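Local coordinates for putative uncharacterized protein (Emericella nidulans, PDB 3PGB) that probably oxidises primary amines, as a dimeric copper amine oxidase that carries a copper ion and a topaquinone cofactor in each subunit, at residues R111-D122 and G373-G381; W591-V602 and R614-T624. One frame throughout, in Å; residues are numbered along the deposited sequence.

How the contacts relate
Two contacts of one subunit illustrate how a large beta-rich fold is joined both over a long stretch of chain and locally. From the N terminus, helix 114-122 comes first; contact 1 brings it against strand 374-389, closing a loop of some 250 residues that contains the whole antiparallel sheet of 219-284 and most of a second, whose first strand, 102-110, precedes the helix. Contact 2 opens later and spans just 11 residues, the loop and strand ends of a beta hairpin. The two follow in series, neither nested nor crossed. Their centres lie about 25 Å apart, yet Val376 CG1 packs 3.7 Å from Tyr616 OH, and both flank the calcium site that includes Asp541 and Phe542.

Contact 1. Residues R111-D122 and G373-G381; sequences RPNKSEAIPYLD and GQRVLYELG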
loop_
_atom_site.group_PDB
_atom_site.type_symbol
_atom_site.label_atom_id
_atom_site.label_comp_id
_atom_site.label_asym_id
_atom_site.label_seq_id
_atom_site.Cartn_x
_atom_site.Cartn_y
_atom_site.Cartn_z
ATOM N N ARG A 111 -20.068 26.755 6.982
ATOM C CA ARG A 111 -18.981 26.492 7.925
ATOM C C ARG A 111 -18.287 27.785 8.304
ATOM O O ARG A 111 -17.990 28.609 7.437
ATOM C CB ARG A 111 -17.971 25.501 7.353
ATOM C CG ARG A 111 -18.389 24.067 7.548
ATOM C CD ARG A 111 -17.560 23.123 6.705
ATOM N NE ARG A 111 -18.160 21.791 6.656
ATOM C CZ ARG A 111 -17.765 20.810 5.850
ATOM N NH1 ARG A 111 -16.751 20.989 5.013
ATOM N NH2 ARG A 111 -18.390 19.639 5.883
ATOM N N PRO A 112 -18.034 27.976 9.605
ATOM C CA PRO A 112 -17.424 29.222 10.039
ATOM C C PRO A 112 -15.972 29.324 9.594
ATOM O O PRO A 112 -15.307 28.309 9.388
ATOM C CB PRO A 112 -17.526 29.156 11.567
ATOM C CG PRO A 112 -17.591 27.730 11.883
ATOM C CD PRO A 112 -18.295 27.068 10.734
ATOM N N ASN A 113 -15.508 30.556 9.432
ATOM C CA ASN A 113 -14.131 30.822 9.074
ATOM C C ASN A 113 -13.190 30.288 10.153
ATOM O O ASN A 113 -13.534 30.272 11.337
ATOM C CB ASN A 113 -13.925 32.331 8.884
ATOM C CG ASN A 113 -14.674 32.881 7.676
ATOM O OD1 ASN A 113 -14.962 32.152 6.723
ATOM N ND2 ASN A 113 -14.990 34.173 7.709
ATOM N N LYS A 114 -12.007 29.847 9.738
ATOM C CA LYS A 114 -11.001 29.343 10.679
ATOM C C LYS A 114 -10.633 30.408 11.715
ATOM O O LYS A 114 -10.389 30.093 12.881
ATOM C CB LYS A 114 -9.754 28.886 9.921
ATOM C CG LYS A 114 -8.694 28.197 10.767
ATOM C CD LYS A 114 -7.480 27.833 9.922
ATOM C CE LYS A 114 -6.340 27.304 10.770
ATOM N NZ LYS A 114 -5.309 26.626 9.934
ATOM N N SER A 115 -10.604 31.668 11.283
ATOM C CA SER A 115 -10.288 32.785 12.171
ATOM C C SER A 115 -11.345 32.977 13.273
ATOM O O SER A 115 -11.034 33.527 14.328
ATOM C CB SER A 115 -10.095 34.077 11.360
ATOM O OG SER A 115 -11.222 34.345 10.535
ATOM N N GLU A 116 -12.577 32.527 13.020
ATOM C CA GLU A 116 -13.636 32.467 14.049
ATOM C C GLU A 116 -13.522 31.216 14.916
ATOM O O GLU A 116 -13.738 31.271 16.128
ATOM C CB GLU A 116 -15.031 32.433 13.414
ATOM C CG GLU A 116 -15.555 33.734 12.856
ATOM C CD GLU A 116 -16.953 33.554 12.284
ATOM O OE1 GLU A 116 -17.931 33.793 13.031
ATOM O OE2 GLU A 116 -17.074 33.132 11.106
ATOM N N ALA A 117 -13.225 30.083 14.280
ATOM C CA ALA A 117 -13.216 28.789 14.961
ATOM C C ALA A 117 -12.053 28.644 15.947
ATOM O O ALA A 117 -12.249 28.189 17.069
ATOM C CB ALA A 117 -13.186 27.671 13.943
ATOM N N ILE A 118 -10.855 29.053 15.533
ATOM C CA ILE A 118 -9.645 28.839 16.335
ATOM C C ILE A 118 -9.697 29.523 17.712
ATOM O O ILE A 118 -9.359 28.895 18.717
ATOM C CB ILE A 118 -8.357 29.259 15.567
ATOM C CG1 ILE A 118 -8.111 28.327 14.374
ATOM C CG2 ILE A 118 -7.144 29.256 16.497
ATOM C CD1 ILE A 118 -7.530 26.974 14.743
ATOM N N PRO A 119 -10.121 30.802 17.769
ATOM C CA PRO A 119 -10.278 31.458 19.080
ATOM C C PRO A 119 -11.366 30.843 19.973
ATOM O O PRO A 119 -11.251 30.910 21.201
ATOM C CB PRO A 119 -10.642 32.904 18.713
ATOM C CG PRO A 119 -10.125 33.087 17.320
ATOM C CD PRO A 119 -10.301 31.759 16.660
ATOM N N TYR A 120 -12.406 30.264 19.369
ATOM C CA TYR A 120 -13.419 29.529 20.134
ATOM C C TYR A 120 -12.861 28.223 20.707
ATOM O O TYR A 120 -13.123 27.895 21.859
ATOM C CB TYR A 120 -14.659 29.230 19.283
ATOM C CG TYR A 120 -15.636 28.291 19.964
ATOM C CD1 TYR A 120 -16.230 28.634 21.172
ATOM C CD2 TYR A 120 -15.951 27.059 19.410
ATOM C CE1 TYR A 120 -17.120 27.779 21.809
ATOM C CE2 TYR A 120 -16.843 26.193 20.042
ATOM C CZ TYR A 120 -17.421 26.561 21.242
ATOM O OH TYR A 120 -18.306 25.716 21.874
ATOM N N LEU A 121 -12.107 27.481 19.894
ATOM C CA LEU A 121 -11.501 26.221 20.333
ATOM C C LEU A 121 -10.353 26.445 21.315
ATOM O O LEU A 121 -10.264 25.755 22.326
ATOM C CB LEU A 121 -10.987 25.412 19.137
ATOM C CG LEU A 121 -12.041 24.924 18.144
ATOM C CD1 LEU A 121 -11.370 24.334 16.902
ATOM C CD2 LEU A 121 -12.982 23.911 18.796
ATOM N N ASP A 122 -9.487 27.410 21.019
ATOM C CA ASP A 122 -8.258 27.619 21.799
ATOM C C ASP A 122 -8.372 28.644 22.931
ATOM O O ASP A 122 -7.447 28.772 23.733
ATOM C CB ASP A 122 -7.102 28.009 20.864
ATOM C CG ASP A 122 -6.786 26.926 19.836
ATOM O OD1 ASP A 122 -7.356 25.818 19.940
ATOM O OD2 ASP A 122 -5.963 27.182 18.929
ATOM N N GLY A 373 -3.093 15.695 22.916
ATOM C CA GLY A 373 -3.610 16.989 23.362
ATOM C C GLY A 373 -3.238 18.185 22.501
ATOM O O GLY A 373 -3.609 19.313 22.824
ATOM N N GLN A 374 -2.535 17.945 21.399
ATOM C CA GLN A 374 -2.032 19.013 20.534
ATOM C C GLN A 374 -2.573 18.836 19.106
ATOM O O GLN A 374 -2.579 17.730 18.568
ATOM C CB GLN A 374 -0.499 18.992 20.551
ATOM C CG GLN A 374 0.185 19.969 19.608
ATOM C CD GLN A 374 -0.182 21.413 19.903
ATOM O OE1 GLN A 374 -0.046 21.878 21.040
ATOM N NE2 GLN A 374 -0.657 22.128 18.880
ATOM N N ARG A 375 -3.034 19.927 18.501
ATOM C CA ARG A 375 -3.595 19.880 17.155
ATOM C C ARG A 375 -2.498 19.603 16.121
ATOM O O ARG A 375 -1.411 20.173 16.202
ATOM C CB ARG A 375 -4.306 21.197 16.813
ATOM C CG ARG A 375 -4.953 21.190 15.427
ATOM C CD ARG A 375 -5.748 22.455 15.129
ATOM N NE ARG A 375 -6.746 22.725 16.168
ATOM C CZ ARG A 375 -6.770 23.794 16.968
ATOM N NH1 ARG A 375 -5.866 24.761 16.868
ATOM N NH2 ARG A 375 -7.729 23.899 17.876
ATOM N N VAL A 376 -2.791 18.718 15.168
ATOM C CA VAL A 376 -1.911 18.496 14.016
ATOM C C VAL A 376 -2.597 18.892 12.705
ATOM O O VAL A 376 -1.928 19.313 11.770
ATOM C CB VAL A 376 -1.391 17.039 13.941
ATOM C CG1 VAL A 376 -1.235 16.455 15.341
ATOM C CG2 VAL A 376 -2.290 16.178 13.085
ATOM N N LEU A 377 -3.921 18.761 12.646
ATOM C CA LEU A 377 -4.706 19.162 11.477
ATOM C C LEU A 377 -5.991 19.868 11.907
ATOM O O LEU A 377 -6.801 19.305 12.646
ATOM C CB LEU A 377 -5.064 17.935 10.635
ATOM C CG LEU A 377 -3.934 17.209 9.888
ATOM C CD1 LEU A 377 -4.108 15.700 9.952
ATOM C CD2 LEU A 377 -3.847 17.676 8.442
ATOM N N TYR A 378 -6.169 21.106 11.456
ATOM C CA TYR A 378 -7.422 21.826 11.686
ATOM C C TYR A 378 -8.552 21.188 10.882
ATOM O O TYR A 378 -9.685 21.130 11.346
ATOM C CB TYR A 378 -7.292 23.319 11.321
ATOM C CG TYR A 378 -8.617 24.058 11.338
ATOM C CD1 TYR A 378 -9.195 24.469 12.535
ATOM C CD2 TYR A 378 -9.303 24.321 10.159
ATOM C CE1 TYR A 378 -10.411 25.133 12.557
ATOM C CE2 TYR A 378 -10.523 24.981 10.170
ATOM C CZ TYR A 378 -11.072 25.383 11.372
ATOM O OH TYR A 378 -12.285 26.036 11.381
ATOM N N GLU A 379 -8.229 20.718 9.680
ATOM C CA GLU A 379 -9.222 20.206 8.744
ATOM C C GLU A 379 -8.606 19.171 7.795
ATOM O O GLU A 379 -7.509 19.378 7.274
ATOM C CB GLU A 379 -9.825 21.362 7.936
ATOM C CG GLU A 379 -10.927 20.930 6.957
ATOM C CD GLU A 379 -11.411 22.053 6.049
ATOM O OE1 GLU A 379 -12.407 21.827 5.331
ATOM O OE2 GLU A 379 -10.799 23.152 6.039
ATOM N N LEU A 380 -9.320 18.062 7.600
ATOM C CA LEU A 380 -8.956 17.013 6.642
ATOM C C LEU A 380 -10.243 16.533 5.974
ATOM O O LEU A 380 -11.188 16.158 6.657
ATOM C CB LEU A 380 -8.264 15.851 7.360
ATOM C CG LEU A 380 -7.717 14.663 6.553
ATOM C CD1 LEU A 380 -6.732 15.089 5.475
ATOM C CD2 LEU A 380 -7.049 13.653 7.496
ATOM N N GLY A 381 -10.307 16.559 4.651
ATOM C CA GLY A 381 -11.546 16.153 3.985
ATOM C C GLY A 381 -11.506 16.106 2.476
ATOM O O GLY A 381 -10.744 16.827 1.842
HETATM O O HOH W 1 -13.674 26.092 9.318
#
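The aromatic part of the contact is a CH-pi interaction: CG of Lys114 sits over the centre of the Tyr378 ring, 3.7 Å from its centroid. With CG anti to the backbone nitrogen (chi1 -173°) and the rest of the chain extended, the Lys114 methylenes run along the ring from the hydroxyl end towards CB. Its ammonium group then passes the ring and forms salt bridges with Asp541, Asp543 and Asp687.

Apolar contacts meet other parts of the tyrosine. Ala117 CB comes to the ring edge, 4.0 Å from Tyr378 CE1, while Ile118 CD1 packs 3.7 Å from Tyr378 CD1 and also lies over one face of the Arg375 guanidinium, 3.5 Å from NH1.

The hydroxyl is held by polar partners. A water in the ring plane, 2.5 Å from Tyr378 OH, donates to Pro112 O, and Trp68 NE1 is a further hydrogen-bonding partner.

Charge pairing closes the far end of the helix. Arg375 meets Asp122 end-on, NH2 to OD1 at 2.8 Å and NH1 to OD2 at 3.2 Å, with guanidinium and carboxylate planes only 14° apart; two nearly coplanar bonds restrict rotation of both groups. Arg375 NE turns instead to Asp368.

The arrangement is a helix packed on the broken, turning start of strand 374-389 in the copper amine oxidase catalytic domain, at the edge of a calcium site whose ligands include Asp541, Asp543 and Asp687.

Contact 2. Residues W591-V602 and R614-T624; sequences WGFNGQTQLHVV and RGYRILPSAGT
Trp591 and Pro620 meet beside an antiparallel beta hairpin, strands 597-603 and 613-619, in the catalytic domain of the copper amine oxidase fold. Pro620 CD stands almost on the normal of the indole six-membered ring, 3.6 Å from its centroid, a CH-pi contact over the face. At the six-membered end of the indole, Trp591 CH2 packs 4.0 Å from Ile618 CG2 and comes within 3.2 Å of Ile618 O, and Thr624 OG1 approaches the pyrrole side.

Within the hairpin, Val601 and Tyr616 form a hydrogen-bonded pair, joined by Val601 N to Tyr616 O and Tyr616 N to Val601 O, each 2.9 Å. The neighbouring pairs, His600 with Arg617 and Val602 with Gly615, are non-hydrogen-bonded. On the face carrying Val601 and Ile618, Ile618 CD1 touches both Val601 CG2, at 3.7 Å, and Leu599 CD2, at 3.9 Å. This apolar face continues onto Val690 of strand 686-698, close to the calcium ligands Phe542 and Leu688.

The face carrying His600 and Arg617 holds the polar contacts. Bends in the Arg617 chain at chi2 and chi3 lay its guanidinium flat against the Gln598 amide, the planes 3° apart; Leu619 CD1 lies off-centre over the opposite face. His697 of the second subunit packs on Gln598, placing this stack next to the dimer interface. What fixes the turn of the amide is a hydrogen bond from the histidine two residues further along the same strand: His600 NE2 donates to Gln598 OE1 over 3.2 Å, in the carbonyl plane and on a lone pair.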
loop_
_atom_site.group_PDB
_atom_site.type_symbol
_atom_site.label_atom_id
_atom_site.label_comp_id
_atom_site.label_asym_id
_atom_site.label_seq_id
_atom_site.Cartn_x
_atom_site.Cartn_y
_atom_site.Cartn_z
ATOM N N TRP A 591 5.475 13.473 -6.743
ATOM C CA TRP A 591 6.322 12.547 -6.007
ATOM C C TRP A 591 7.508 12.181 -6.898
ATOM O O TRP A 591 7.348 11.957 -8.098
ATOM C CB TRP A 591 5.530 11.316 -5.567
ATOM C CG TRP A 591 4.385 11.646 -4.639
ATOM C CD1 TRP A 591 3.061 11.580 -4.932
ATOM C CD2 TRP A 591 4.475 12.102 -3.283
ATOM N NE1 TRP A 591 2.314 11.963 -3.844
ATOM C CE2 TRP A 591 3.159 12.287 -2.818
ATOM C CE3 TRP A 591 5.540 12.366 -2.415
ATOM C CZ2 TRP A 591 2.872 12.733 -1.524
ATOM C CZ3 TRP A 591 5.257 12.811 -1.124
ATOM C CH2 TRP A 591 3.930 12.991 -0.695
ATOM N N GLY A 592 8.701 12.155 -6.316
ATOM C CA GLY A 592 9.926 12.049 -7.102
ATOM C C GLY A 592 10.155 10.729 -7.825
ATOM O O GLY A 592 9.407 9.763 -7.661
ATOM N N PHE A 593 11.200 10.713 -8.646
ATOM C CA PHE A 593 11.709 9.485 -9.249
ATOM C C PHE A 593 12.271 8.588 -8.148
ATOM O O PHE A 593 13.000 9.061 -7.282
ATOM C CB PHE A 593 12.780 9.833 -10.295
ATOM C CG PHE A 593 13.779 8.739 -10.553
ATOM C CD1 PHE A 593 13.474 7.690 -11.407
ATOM C CD2 PHE A 593 15.038 8.778 -9.968
ATOM C CE1 PHE A 593 14.403 6.683 -11.660
ATOM C CE2 PHE A 593 15.967 7.777 -10.215
ATOM C CZ PHE A 593 15.644 6.729 -11.065
ATOM N N ASN A 594 11.905 7.307 -8.170
ATOM C CA ASN A 594 12.415 6.327 -7.199
ATOM C C ASN A 594 12.092 6.694 -5.740
ATOM O O ASN A 594 12.842 6.361 -4.827
ATOM C CB ASN A 594 13.938 6.145 -7.394
ATOM C CG ASN A 594 14.489 4.920 -6.681
ATOM O OD1 ASN A 594 13.837 3.882 -6.605
ATOM N ND2 ASN A 594 15.704 5.043 -6.154
ATOM N N GLY A 595 10.973 7.380 -5.526
ATOM C CA GLY A 595 10.586 7.846 -4.187
ATOM C C GLY A 595 11.696 8.528 -3.400
ATOM O O GLY A 595 11.754 8.406 -2.175
ATOM N N GLN A 596 12.557 9.264 -4.105
ATOM C CA GLN A 596 13.796 9.797 -3.530
ATOM C C GLN A 596 13.619 11.041 -2.671
ATOM O O GLN A 596 14.503 11.362 -1.875
ATOM C CB GLN A 596 14.847 10.055 -4.631
ATOM C CG GLN A 596 15.743 8.820 -4.886
ATOM C CD GLN A 596 16.551 8.876 -6.189
ATOM O OE1 GLN A 596 16.995 7.834 -6.697
ATOM N NE2 GLN A 596 16.749 10.084 -6.725
ATOM N N THR A 597 12.487 11.721 -2.819
ATOM C CA THR A 597 12.219 12.955 -2.083
ATOM C C THR A 597 11.093 12.758 -1.071
ATOM O O THR A 597 9.964 12.400 -1.438
ATOM C CB THR A 597 11.818 14.104 -3.036
ATOM O OG1 THR A 597 12.837 14.295 -4.028
ATOM C CG2 THR A 597 11.607 15.400 -2.258
ATOM N N GLN A 598 11.403 12.994 0.202
ATOM C CA GLN A 598 10.398 12.971 1.256
ATOM C C GLN A 598 9.858 14.385 1.443
ATOM O O GLN A 598 10.604 15.357 1.328
ATOM C CB GLN A 598 10.987 12.451 2.572
ATOM C CG GLN A 598 11.470 11.005 2.526
ATOM C CD GLN A 598 11.920 10.488 3.886
ATOM O OE1 GLN A 598 11.853 11.199 4.887
ATOM N NE2 GLN A 598 12.375 9.239 3.923
ATOM N N LEU A 599 8.560 14.486 1.723
ATOM C CA LEU A 599 7.891 15.768 1.910
ATOM C C LEU A 599 7.417 15.896 3.354
ATOM O O LEU A 599 6.665 15.052 3.834
ATOM C CB LEU A 599 6.714 15.870 0.953
ATOM C CG LEU A 599 6.003 17.215 0.926
ATOM C CD1 LEU A 599 5.637 17.611 -0.506
ATOM C CD2 LEU A 599 4.785 17.160 1.818
ATOM N N HIS A 600 7.876 16.944 4.040
ATOM C CA HIS A 600 7.598 17.147 5.461
ATOM C C HIS A 600 6.863 18.462 5.693
ATOM O O HIS A 600 7.204 19.473 5.093
ATOM C CB HIS A 600 8.900 17.200 6.268
ATOM C CG HIS A 600 9.772 15.994 6.122
ATOM N ND1 HIS A 600 11.075 15.974 6.560
ATOM C CD2 HIS A 600 9.535 14.770 5.592
ATOM C CE1 HIS A 600 11.604 14.789 6.316
ATOM N NE2 HIS A 600 10.693 14.040 5.723
ATOM N N VAL A 601 5.873 18.453 6.579
ATOM C CA VAL A 601 5.214 19.682 7.002
ATOM C C VAL A 601 5.732 19.972 8.394
ATOM O O VAL A 601 5.405 19.250 9.329
ATOM C CB VAL A 601 3.668 19.550 7.020
ATOM C CG1 VAL A 601 3.030 20.868 7.432
ATOM C CG2 VAL A 601 3.158 19.131 5.665
ATOM N N VAL A 602 6.555 21.011 8.526
ATOM C CA VAL A 602 7.290 21.263 9.771
ATOM C C VAL A 602 7.040 22.659 10.335
ATOM O O VAL A 602 6.486 23.526 9.661
ATOM C CB VAL A 602 8.819 21.103 9.575
ATOM C CG1 VAL A 602 9.141 19.800 8.871
ATOM C CG2 VAL A 602 9.388 22.278 8.806
ATOM N N ARG A 614 10.368 20.230 14.127
ATOM C CA ARG A 614 9.352 19.202 14.395
ATOM C C ARG A 614 8.242 19.242 13.343
ATOM O O ARG A 614 7.821 20.320 12.921
ATOM C CB ARG A 614 8.767 19.378 15.795
ATOM C CG ARG A 614 9.794 19.233 16.924
ATOM C CD ARG A 614 9.190 19.555 18.297
ATOM N NE ARG A 614 8.053 18.685 18.593
ATOM C CZ ARG A 614 7.197 18.846 19.603
ATOM N NH1 ARG A 614 6.201 17.975 19.754
ATOM N NH2 ARG A 614 7.319 19.858 20.460
ATOM N N GLY A 615 7.767 18.075 12.913
ATOM C CA GLY A 615 6.767 18.022 11.846
ATOM C C GLY A 615 6.207 16.647 11.546
ATOM O O GLY A 615 6.306 15.735 12.367
ATOM N N TYR A 616 5.603 16.514 10.364
ATOM C CA TYR A 616 4.946 15.277 9.924
ATOM C C TYR A 616 5.286 14.989 8.464
ATOM O O TYR A 616 5.149 15.869 7.615
ATOM C CB TYR A 616 3.423 15.408 10.061
ATOM C CG TYR A 616 2.853 14.963 11.390
ATOM C CD1 TYR A 616 2.973 15.759 12.522
ATOM C CD2 TYR A 616 2.174 13.753 11.508
ATOM C CE1 TYR A 616 2.436 15.354 13.750
ATOM C CE2 TYR A 616 1.637 13.339 12.725
ATOM C CZ TYR A 616 1.773 14.143 13.840
ATOM O OH TYR A 616 1.256 13.741 15.044
ATOM N N ARG A 617 5.732 13.769 8.170
ATOM C CA ARG A 617 6.009 13.369 6.791
ATOM C C ARG A 617 4.700 13.002 6.125
ATOM O O ARG A 617 3.864 12.349 6.737
ATOM C CB ARG A 617 7.003 12.187 6.708
ATOM C CG ARG A 617 6.883 11.348 5.417
ATOM C CD ARG A 617 8.210 10.977 4.783
ATOM N NE ARG A 617 8.763 9.721 5.284
ATOM C CZ ARG A 617 9.074 8.655 4.540
ATOM N NH1 ARG A 617 8.888 8.639 3.221
ATOM N NH2 ARG A 617 9.590 7.580 5.131
ATOM N N ILE A 618 4.528 13.439 4.881
ATOM C CA ILE A 618 3.428 12.987 4.047
ATOM C C ILE A 618 4.018 12.053 2.997
ATOM O O ILE A 618 4.947 12.426 2.281
ATOM C CB ILE A 618 2.704 14.163 3.357
ATOM C CG1 ILE A 618 2.173 15.148 4.401
ATOM C CG2 ILE A 618 1.576 13.638 2.475
ATOM C CD1 ILE A 618 1.512 16.375 3.819
ATOM N N LEU A 619 3.498 10.835 2.918
ATOM C CA LEU A 619 3.986 9.867 1.943
ATOM C C LEU A 619 2.831 9.084 1.330
ATOM O O LEU A 619 1.866 8.771 2.020
ATOM C CB LEU A 619 4.992 8.905 2.587
ATOM C CG LEU A 619 4.536 8.023 3.755
ATOM C CD1 LEU A 619 5.476 6.847 3.906
ATOM C CD2 LEU A 619 4.450 8.811 5.060
ATOM N N PRO A 620 2.929 8.771 0.028
ATOM C CA PRO A 620 1.928 7.928 -0.614
ATOM C C PRO A 620 2.122 6.467 -0.222
ATOM O O PRO A 620 2.860 5.739 -0.878
ATOM C CB PRO A 620 2.201 8.139 -2.106
ATOM C CG PRO A 620 3.653 8.417 -2.173
ATOM C CD PRO A 620 4.005 9.154 -0.903
ATOM N N SER A 621 1.460 6.048 0.845
ATOM C CA SER A 621 1.615 4.690 1.357
ATOM C C SER A 621 1.057 3.628 0.412
ATOM O O SER A 621 1.650 2.556 0.264
ATOM C CB SER A 621 0.950 4.559 2.730
ATOM O OG SER A 621 1.807 5.087 3.729
ATOM N N ALA A 622 -0.074 3.934 -0.214
ATOM C CA ALA A 622 -0.759 2.995 -1.095
ATOM C C ALA A 622 -0.687 3.402 -2.559
ATOM O O ALA A 622 -1.443 2.878 -3.381
ATOM C CB ALA A 622 -2.213 2.865 -0.670
ATOM N N GLY A 623 0.207 4.329 -2.894
ATOM C CA GLY A 623 0.342 4.794 -4.279
ATOM C C GLY A 623 -0.727 5.798 -4.679
ATOM O O GLY A 623 -1.841 5.773 -4.158
ATOM N N THR A 624 -0.378 6.694 -5.600
ATOM C CA THR A 624 -1.271 7.769 -6.036
ATOM C C THR A 624 -1.000 8.128 -7.495
ATOM O O THR A 624 -0.072 7.602 -8.110
ATOM C CB THR A 624 -1.087 9.044 -5.174
ATOM O OG1 THR A 624 0.236 9.564 -5.349
ATOM C CG2 THR A 624 -1.311 8.753 -3.691
#